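Local coordinates for glycosylation Associate Protein 3 (Streptococcus agalactiae serotype V, PDB 6OYC) that probably acts within the Gap123 glycosylation-associated complex of the accessory Sec system, which serves the glycosylation and secretion of bacterial surface proteins, at residues 67-72 / 107-112; 85-90 / 100-105. All coordinates share one frame; numbering follows the deposited sequence.

Contact 1: 67-72 / 107-112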
ATOM      1  N   GLY C  67      10.201 -24.296  -7.956  1.00 36.01           N
ATOM      2  CA  GLY C  67      10.634 -24.968  -6.749  1.00 34.42           C
ATOM      3  C   GLY C  67      10.682 -24.107  -5.504  1.00 35.49           C
ATOM      4  O   GLY C  67      10.905 -24.644  -4.417  1.00 36.14           O
ATOM      5  N   THR C  68      10.478 -22.797  -5.617  1.00 36.20           N
ATOM      6  CA  THR C  68      10.423 -21.927  -4.448  1.00 33.68           C
ATOM      7  C   THR C  68       9.011 -21.938  -3.863  1.00 34.34           C
ATOM      8  O   THR C  68       8.025 -22.166  -4.575  1.00 35.30           O
ATOM      9  CB  THR C  68      10.869 -20.511  -4.845  1.00 33.32           C
ATOM     10  OG1 THR C  68      12.266 -20.550  -5.155  1.00 34.78           O
ATOM     11  CG2 THR C  68      10.612 -19.445  -3.746  1.00 27.12           C
ATOM     12  N   ARG C  69       8.925 -21.757  -2.543  1.00 34.65           N
ATOM     13  CA  ARG C  69       7.643 -21.675  -1.853  1.00 33.62           C
ATOM     14  C   ARG C  69       7.154 -20.236  -1.831  1.00 31.45           C
ATOM     15  O   ARG C  69       7.928 -19.316  -1.581  1.00 31.66           O
ATOM     16  CB  ARG C  69       7.753 -22.163  -0.411  1.00 36.72           C
ATOM     17  CG  ARG C  69       8.104 -23.623  -0.222  1.00 48.91           C
ATOM     18  CD  ARG C  69       7.975 -24.051   1.261  1.00 50.02           C
ATOM     19  NE  ARG C  69       8.793 -23.235   2.165  1.00 55.50           N
ATOM     20  CZ  ARG C  69      10.098 -23.410   2.353  1.00 58.72           C
ATOM     21  NH1 ARG C  69      10.736 -24.374   1.704  1.00 60.02           N
ATOM     22  NH2 ARG C  69      10.767 -22.626   3.193  1.00 53.56           N
ATOM     23  N   TYR C  70       5.858 -20.047  -2.042  1.00 32.41           N
ATOM     24  CA  TYR C  70       5.265 -18.730  -1.929  1.00 32.83           C
ATOM     25  C   TYR C  70       3.980 -18.785  -1.112  1.00 34.80           C
ATOM     26  O   TYR C  70       3.292 -19.808  -1.041  1.00 34.43           O
ATOM     27  CB  TYR C  70       4.986 -18.120  -3.308  1.00 30.87           C
ATOM     28  CG  TYR C  70       6.226 -17.945  -4.152  1.00 31.02           C
ATOM     29  CD1 TYR C  70       6.957 -16.758  -4.127  1.00 30.87           C
ATOM     30  CD2 TYR C  70       6.662 -18.972  -4.994  1.00 30.02           C
ATOM     31  CE1 TYR C  70       8.099 -16.600  -4.923  1.00 29.60           C
ATOM     32  CE2 TYR C  70       7.791 -18.824  -5.789  1.00 28.24           C
ATOM     33  CZ  TYR C  70       8.501 -17.640  -5.750  1.00 30.06           C
ATOM     34  OH  TYR C  70       9.619 -17.520  -6.537  1.00 32.90           O
ATOM     35  N   SER C  71       3.672 -17.646  -0.504  1.00 35.25           N
ATOM     36  CA  SER C  71       2.435 -17.425   0.227  1.00 35.37           C
ATOM     37  C   SER C  71       1.530 -16.477  -0.556  1.00 34.50           C
ATOM     38  O   SER C  71       1.973 -15.416  -1.016  1.00 32.03           O
ATOM     39  CB  SER C  71       2.727 -16.835   1.607  1.00 32.86           C
ATOM     40  OG  SER C  71       1.518 -16.489   2.248  1.00 37.46           O
ATOM     41  N   LEU C  72       0.263 -16.854  -0.701  1.00 34.07           N
ATOM     42  CA  LEU C  72      -0.749 -15.996  -1.302  1.00 33.92           C
ATOM     43  C   LEU C  72      -1.841 -15.758  -0.279  1.00 34.72           C
ATOM     44  O   LEU C  72      -2.385 -16.715   0.285  1.00 32.96           O
ATOM     45  CB  LEU C  72      -1.338 -16.614  -2.561  1.00 31.86           C
ATOM     46  CG  LEU C  72      -2.358 -15.763  -3.324  1.00 35.68           C
ATOM     47  CD1 LEU C  72      -1.669 -14.548  -3.948  1.00 30.01           C
ATOM     48  CD2 LEU C  72      -3.026 -16.626  -4.382  1.00 29.69           C
ATOM     49  N   SER C 107      -4.958 -17.606   3.504  1.00 46.75           N
ATOM     50  CA  SER C 107      -3.671 -17.717   2.849  1.00 42.68           C
ATOM     51  C   SER C 107      -3.437 -19.169   2.464  1.00 42.44           C
ATOM     52  O   SER C 107      -4.073 -20.085   2.987  1.00 45.38           O
ATOM     53  CB  SER C 107      -2.547 -17.211   3.748  1.00 43.34           C
ATOM     54  OG  SER C 107      -2.559 -17.905   4.980  1.00 51.93           O
ATOM     55  N   ILE C 108      -2.538 -19.363   1.502  1.00 41.15           N
ATOM     56  CA  ILE C 108      -2.020 -20.678   1.158  1.00 41.07           C
ATOM     57  C   ILE C 108      -0.532 -20.527   0.892  1.00 37.20           C
ATOM     58  O   ILE C 108      -0.017 -19.436   0.643  1.00 33.83           O
ATOM     59  CB  ILE C 108      -2.711 -21.336  -0.069  1.00 36.30           C
ATOM     60  CG1 ILE C 108      -2.537 -20.477  -1.322  1.00 35.84           C
ATOM     61  CG2 ILE C 108      -4.188 -21.633   0.207  1.00 34.78           C
ATOM     62  CD1 ILE C 108      -3.127 -21.125  -2.583  1.00 38.93           C
ATOM     63  N   ILE C 109       0.160 -21.645   0.964  1.00 38.12           N
ATOM     64  CA  ILE C 109       1.547 -21.725   0.560  1.00 39.61           C
ATOM     65  C   ILE C 109       1.630 -22.784  -0.521  1.00 37.88           C
ATOM     66  O   ILE C 109       1.108 -23.891  -0.352  1.00 38.95           O
ATOM     67  CB  ILE C 109       2.466 -22.048   1.747  1.00 41.25           C
ATOM     68  CG1 ILE C 109       2.383 -20.915   2.771  1.00 40.38           C
ATOM     69  CG2 ILE C 109       3.910 -22.232   1.269  1.00 37.34           C
ATOM     70  CD1 ILE C 109       3.349 -21.063   3.931  1.00 38.78           C
ATOM     71  N   PHE C 110       2.260 -22.441  -1.633  1.00 32.40           N
ATOM     72  CA  PHE C 110       2.393 -23.359  -2.747  1.00 32.42           C
ATOM     73  C   PHE C 110       3.828 -23.295  -3.234  1.00 34.83           C
ATOM     74  O   PHE C 110       4.539 -22.318  -2.985  1.00 32.41           O
ATOM     75  CB  PHE C 110       1.439 -22.995  -3.886  1.00 32.09           C
ATOM     76  CG  PHE C 110       1.766 -21.663  -4.544  1.00 33.20           C
ATOM     77  CD1 PHE C 110       1.276 -20.476  -4.011  1.00 32.55           C
ATOM     78  CD2 PHE C 110       2.576 -21.604  -5.673  1.00 29.03           C
ATOM     79  CE1 PHE C 110       1.575 -19.250  -4.597  1.00 31.10           C
ATOM     80  CE2 PHE C 110       2.886 -20.387  -6.265  1.00 30.65           C
ATOM     81  CZ  PHE C 110       2.387 -19.202  -5.724  1.00 32.11           C
ATOM     82  N   ILE C 111       4.241 -24.339  -3.947  1.00 32.50           N
ATOM     83  CA  ILE C 111       5.508 -24.341  -4.667  1.00 35.78           C
ATOM     84  C   ILE C 111       5.238 -23.983  -6.121  1.00 30.77           C
ATOM     85  O   ILE C 111       4.362 -24.574  -6.756  1.00 33.56           O
ATOM     86  CB  ILE C 111       6.211 -25.701  -4.548  1.00 35.40           C
ATOM     87  CG1 ILE C 111       6.931 -25.784  -3.198  1.00 36.96           C
ATOM     88  CG2 ILE C 111       7.178 -25.893  -5.694  1.00 34.47           C
ATOM     89  CD1 ILE C 111       7.016 -27.181  -2.672  1.00 35.45           C
ATOM     90  N   TYR C 112       5.955 -22.996  -6.638  1.00 32.12           N
ATOM     91  CA  TYR C 112       5.862 -22.691  -8.057  1.00 29.58           C
ATOM     92  C   TYR C 112       6.394 -23.892  -8.829  1.00 32.48           C
ATOM     93  O   TYR C 112       7.579 -24.224  -8.691  1.00 33.83           O
ATOM     94  CB  TYR C 112       6.652 -21.432  -8.395  1.00 28.90           C
ATOM     95  CG  TYR C 112       6.454 -20.922  -9.807  1.00 32.93           C
ATOM     96  CD1 TYR C 112       5.200 -20.465 -10.248  1.00 28.31           C
ATOM     97  CD2 TYR C 112       7.529 -20.871 -10.704  1.00 30.44           C
ATOM     98  CE1 TYR C 112       5.031 -19.978 -11.556  1.00 29.24           C
ATOM     99  CE2 TYR C 112       7.371 -20.378 -12.004  1.00 29.72           C
ATOM    100  CZ  TYR C 112       6.122 -19.937 -12.429  1.00 31.24           C
ATOM    101  OH  TYR C 112       5.980 -19.471 -13.725  1.00 28.49           O
TER
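Tyr70 and Phe110 face each other as a hydrogen-bonded pair of an antiparallel ladder, Tyr70 N giving to Phe110 O at 2.8 Å and Phe110 N returning a bond to Tyr70 O. The Tyr70 side chain begins at CB, which rests on the Phe110 ring, 3.7 Å from Phe110 CZ, an off-centre CH-pi contact. Chi1 of -60° sets CG anti to the carbonyl carbon, and the ring then runs along the sheet past Phe110 to Tyr112, whose CB lies 3.9 Å from Tyr70 CE2. At the tip, Tyr70 OH is hydrogen-bonded to Arg65 N, which ties this buried ring to the chain just before Gly67. The Phe110 ring is turned toward Tyr70 CB by its own chi1 of 66°, CG standing between backbone N and carbonyl carbon; the edge of its ring also meets Leu72 CB, 4.4 Å from Phe110 CE1. The two rings meet obliquely, their planes 31° apart. Arg69, Ser71, Ile109 and Ile111 occupy the other face, where Arg69 CG touches Ile111 CG1 at 3.9 Å. Beyond the regular ladder, Gly67 N closes the end with a nearly straight 2.7 Å bond to Tyr112 O. Gly67 has backbone angles that suit glycine, because a CB would jam against the preceding carbonyl. Strand 107-111 thus flanks strand 69-78, whose opposite edge pairs with strand 130-140. Leu72 and Phe110 point inward, onto Val86 and Ile88 of strand 84-91 in the facing four-stranded sheet.

Contact 2: 85-90 / 100-105; sequences FVRIEF and FELLKK
Arg87 lays its guanidinium flat over the ring of Phe100: the centres are 3.7 Å apart and the planes differ by 11°, so the cation-pi contact is directly over the face. Arg87 runs out extended, CG anti to the backbone N (chi1 -179°), while Phe100, with CG between backbone N and carbonyl carbon (chi1 83°), carries its ring across to the neighbouring strand. Arg87 NH1 comes closest, 3.5 Å from Phe100 CZ. At the guanidinium edge Glu89, also extended, fixes the rotation: in a side-on salt bridge Arg87 NE and Arg87 NH2 both bind Glu89 OE1, each at 3.0 Å; OE1 lies in the guanidinium plane, and both nitrogens reach it from the same side, above the carboxylate plane. Glu89 OE2 is held in turn by Ser97 OG. Farther along this face Leu102 CD2 fills the angle between Arg87 CB, at 3.6 Å, and the ring of Phe85, with Phe85 CE2 at 4.0 Å. On the reverse face Val86 and Leu103 lie side by side, their CB atoms 4.0 Å apart. The backbone pairs Val86 with Leu103 and Ile88 with Glu101 through two hydrogen bonds each. These are the arms of a beta hairpin, strands 84-91 and 97-103. Within this chain strand 97-103 is an outermost strand of the four-stranded antiparallel sheet; strand 118-125 borders strand 84-91 along its other side, and Val86, Ile88 and Leu103 face strands 69-78 and 107-111.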
ATOM      1  N   PHE C  85     -13.320 -16.994  -3.578  1.00 45.26           N
ATOM      2  CA  PHE C  85     -12.054 -17.707  -3.512  1.00 42.38           C
ATOM      3  C   PHE C  85     -11.132 -17.303  -4.663  1.00 44.56           C
ATOM      4  O   PHE C  85     -11.490 -16.520  -5.552  1.00 40.98           O
ATOM      5  CB  PHE C  85     -12.270 -19.232  -3.457  1.00 43.79           C
ATOM      6  CG  PHE C  85     -12.866 -19.826  -4.698  1.00 51.69           C
ATOM      7  CD1 PHE C  85     -14.248 -19.925  -4.841  1.00 59.05           C
ATOM      8  CD2 PHE C  85     -12.053 -20.326  -5.704  1.00 45.89           C
ATOM      9  CE1 PHE C  85     -14.810 -20.481  -5.991  1.00 62.75           C
ATOM     10  CE2 PHE C  85     -12.603 -20.892  -6.850  1.00 56.96           C
ATOM     11  CZ  PHE C  85     -13.987 -20.971  -6.994  1.00 62.44           C
ATOM     12  N   VAL C  86      -9.908 -17.829  -4.605  1.00 38.50           N
ATOM     13  CA  VAL C  86      -8.825 -17.422  -5.480  1.00 36.91           C
ATOM     14  C   VAL C  86      -8.195 -18.673  -6.084  1.00 37.53           C
ATOM     15  O   VAL C  86      -7.846 -19.615  -5.365  1.00 37.91           O
ATOM     16  CB  VAL C  86      -7.773 -16.576  -4.731  1.00 38.49           C
ATOM     17  CG1 VAL C  86      -6.632 -16.200  -5.645  1.00 31.96           C
ATOM     18  CG2 VAL C  86      -8.406 -15.311  -4.173  1.00 38.95           C
ATOM     19  N   ARG C  87      -8.050 -18.675  -7.398  1.00 35.56           N
ATOM     20  CA  ARG C  87      -7.441 -19.760  -8.144  1.00 32.75           C
ATOM     21  C   ARG C  87      -6.153 -19.256  -8.789  1.00 32.18           C
ATOM     22  O   ARG C  87      -6.176 -18.319  -9.605  1.00 29.00           O
ATOM     23  CB  ARG C  87      -8.414 -20.276  -9.200  1.00 31.39           C
ATOM     24  CG  ARG C  87      -7.899 -21.427 -10.037  1.00 35.72           C
ATOM     25  CD  ARG C  87      -9.072 -22.061 -10.829  1.00 38.89           C
ATOM     26  NE  ARG C  87      -8.603 -22.835 -11.983  1.00 42.93           N
ATOM     27  CZ  ARG C  87      -9.043 -24.051 -12.309  1.00 44.04           C
ATOM     28  NH1 ARG C  87      -9.973 -24.654 -11.570  1.00 42.46           N
ATOM     29  NH2 ARG C  87      -8.559 -24.662 -13.385  1.00 41.82           N
ATOM     30  N   ILE C  88      -5.033 -19.872  -8.420  1.00 27.38           N
ATOM     31  CA  ILE C  88      -3.778 -19.679  -9.126  1.00 28.38           C
ATOM     32  C   ILE C  88      -3.583 -20.864 -10.056  1.00 31.56           C
ATOM     33  O   ILE C  88      -3.680 -22.023  -9.630  1.00 33.79           O
ATOM     34  CB  ILE C  88      -2.600 -19.512  -8.148  1.00 31.38           C
ATOM     35  CG1 ILE C  88      -1.284 -19.348  -8.899  1.00 30.39           C
ATOM     36  CG2 ILE C  88      -2.502 -20.665  -7.168  1.00 32.60           C
ATOM     37  CD1 ILE C  88      -0.183 -18.756  -8.014  1.00 32.75           C
ATOM     38  N   GLU C  89      -3.340 -20.582 -11.333  1.00 27.96           N
ATOM     39  CA  GLU C  89      -3.203 -21.619 -12.345  1.00 31.91           C
ATOM     40  C   GLU C  89      -1.890 -21.445 -13.095  1.00 31.40           C
ATOM     41  O   GLU C  89      -1.502 -20.320 -13.417  1.00 31.59           O
ATOM     42  CB  GLU C  89      -4.377 -21.590 -13.340  1.00 30.35           C
ATOM     43  CG  GLU C  89      -4.406 -22.798 -14.276  1.00 32.10           C
ATOM     44  CD  GLU C  89      -5.821 -23.165 -14.731  1.00 36.36           C
ATOM     45  OE1 GLU C  89      -6.792 -22.453 -14.395  1.00 34.75           O
ATOM     46  OE2 GLU C  89      -5.957 -24.172 -15.441  1.00 40.77           O
ATOM     47  N   PHE C  90      -1.222 -22.561 -13.384  1.00 27.69           N
ATOM     48  CA  PHE C  90       0.075 -22.567 -14.037  1.00 30.31           C
ATOM     49  C   PHE C  90      -0.050 -23.088 -15.468  1.00 33.78           C
ATOM     50  O   PHE C  90      -0.867 -23.975 -15.758  1.00 32.97           O
ATOM     51  CB  PHE C  90       1.077 -23.396 -13.221  1.00 28.11           C
ATOM     52  CG  PHE C  90       1.054 -23.063 -11.733  1.00 28.53           C
ATOM     53  CD1 PHE C  90       1.567 -21.861 -11.264  1.00 28.91           C
ATOM     54  CD2 PHE C  90       0.477 -23.932 -10.819  1.00 30.45           C
ATOM     55  CE1 PHE C  90       1.525 -21.537  -9.889  1.00 30.13           C
ATOM     56  CE2 PHE C  90       0.434 -23.620  -9.446  1.00 32.82           C
ATOM     57  CZ  PHE C  90       0.958 -22.420  -8.988  1.00 31.41           C
ATOM     58  N   PHE C 100      -3.113 -26.243 -10.774  1.00 31.41           N
ATOM     59  CA  PHE C 100      -3.699 -25.104 -10.082  1.00 32.25           C
ATOM     60  C   PHE C 100      -3.836 -25.416  -8.599  1.00 32.30           C
ATOM     61  O   PHE C 100      -3.699 -26.562  -8.170  1.00 34.14           O
ATOM     62  CB  PHE C 100      -5.040 -24.695 -10.705  1.00 32.64           C
ATOM     63  CG  PHE C 100      -6.225 -25.501 -10.233  1.00 31.24           C
ATOM     64  CD1 PHE C 100      -6.581 -26.683 -10.872  1.00 32.96           C
ATOM     65  CD2 PHE C 100      -7.015 -25.050  -9.189  1.00 34.16           C
ATOM     66  CE1 PHE C 100      -7.694 -27.417 -10.452  1.00 32.67           C
ATOM     67  CE2 PHE C 100      -8.131 -25.776  -8.762  1.00 34.29           C
ATOM     68  CZ  PHE C 100      -8.473 -26.954  -9.391  1.00 31.80           C
ATOM     69  N   GLU C 101      -4.098 -24.360  -7.825  1.00 32.94           N
ATOM     70  CA  GLU C 101      -4.368 -24.430  -6.391  1.00 35.01           C
ATOM     71  C   GLU C 101      -5.397 -23.360  -6.031  1.00 34.99           C
ATOM     72  O   GLU C 101      -5.549 -22.361  -6.737  1.00 33.39           O
ATOM     73  CB  GLU C 101      -3.090 -24.247  -5.558  1.00 31.57           C
ATOM     74  CG  GLU C 101      -1.931 -25.190  -5.927  1.00 30.44           C
ATOM     75  CD  GLU C 101      -2.214 -26.677  -5.617  1.00 34.69           C
ATOM     76  OE1 GLU C 101      -1.459 -27.552  -6.092  1.00 33.36           O
ATOM     77  OE2 GLU C 101      -3.170 -26.975  -4.880  1.00 35.68           O
ATOM     78  N   LEU C 102      -6.102 -23.577  -4.917  1.00 33.36           N
ATOM     79  CA  LEU C 102      -7.198 -22.718  -4.494  1.00 34.29           C
ATOM     80  C   LEU C 102      -6.952 -22.131  -3.112  1.00 36.96           C
ATOM     81  O   LEU C 102      -6.544 -22.829  -2.179  1.00 36.00           O
ATOM     82  CB  LEU C 102      -8.530 -23.460  -4.454  1.00 33.58           C
ATOM     83  CG  LEU C 102      -9.098 -23.963  -5.770  1.00 44.32           C
ATOM     84  CD1 LEU C 102     -10.495 -24.550  -5.547  1.00 40.90           C
ATOM     85  CD2 LEU C 102      -9.102 -22.854  -6.815  1.00 39.43           C
ATOM     86  N   LEU C 103      -7.257 -20.849  -2.982  1.00 38.22           N
ATOM     87  CA  LEU C 103      -7.246 -20.147  -1.712  1.00 35.47           C
ATOM     88  C   LEU C 103      -8.693 -19.836  -1.356  1.00 36.44           C
ATOM     89  O   LEU C 103      -9.382 -19.135  -2.099  1.00 36.23           O
ATOM     90  CB  LEU C 103      -6.395 -18.885  -1.815  1.00 34.72           C
ATOM     91  CG  LEU C 103      -6.625 -17.690  -0.898  1.00 39.33           C
ATOM     92  CD1 LEU C 103      -6.411 -18.112   0.521  1.00 41.93           C
ATOM     93  CD2 LEU C 103      -5.649 -16.589  -1.280  1.00 35.38           C
ATOM     94  N   LYS C 104      -9.162 -20.396  -0.249  1.00 44.57           N
ATOM     95  CA  LYS C 104     -10.532 -20.220   0.201  1.00 43.76           C
ATOM     96  C   LYS C 104     -10.648 -19.387   1.463  1.00 51.56           C
ATOM     97  O   LYS C 104     -11.555 -18.558   1.561  1.00 56.59           O
ATOM     98  CB  LYS C 104     -11.187 -21.584   0.433  1.00 44.57           C
ATOM     99  CG  LYS C 104     -11.395 -22.375  -0.866  1.00 48.77           C
ATOM    100  CD  LYS C 104     -12.805 -22.977  -0.957  1.00 54.02           C
ATOM    101  CE  LYS C 104     -12.957 -23.918  -2.155  1.00 49.41           C
ATOM    102  NZ  LYS C 104     -14.219 -24.732  -2.102  1.00 53.87           N
ATOM    103  N   LYS C 105      -9.751 -19.563   2.432  1.00 51.93           N
ATOM    104  CA  LYS C 105      -9.910 -18.821   3.675  1.00 57.43           C
ATOM    105  C   LYS C 105      -9.041 -17.572   3.636  1.00 58.28           C
ATOM    106  O   LYS C 105      -9.494 -16.535   3.141  1.00 62.44           O
ATOM    107  CB  LYS C 105      -9.602 -19.702   4.894  1.00 61.77           C
ATOM    108  CG  LYS C 105     -10.690 -20.770   5.163  1.00 68.85           C
ATOM    109  CD  LYS C 105     -10.645 -21.368   6.581  1.00 72.36           C
ATOM    110  CE  LYS C 105     -11.536 -22.617   6.715  1.00 75.56           C
ATOM    111  NZ  LYS C 105     -12.988 -22.308   6.916  1.00 75.98           N
TER

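In the fold
Contact 2 is nested along the chain within the loop that contact 1 closes: strands 69-78, 84-91, 97-103 and 107-111 follow in order, the outer two pairing in one antiparallel sheet and the inner two in another. The centres of the contacts lie about 11 Å apart, and the sheets pack face to face. Phe110 links them, its CZ 3.5 Å from Ile88 CD1 and its CD2 3.8 Å from Phe90 CZ, while Leu72 O meets Leu103 CD2 at 3.6 Å. The two contacts are part of a sandwich-like pair of sheets in the accessory Sec family region, consistent with the carbohydrate-binding-like folds of its clan, and separate from the parallel sheet later in the chain.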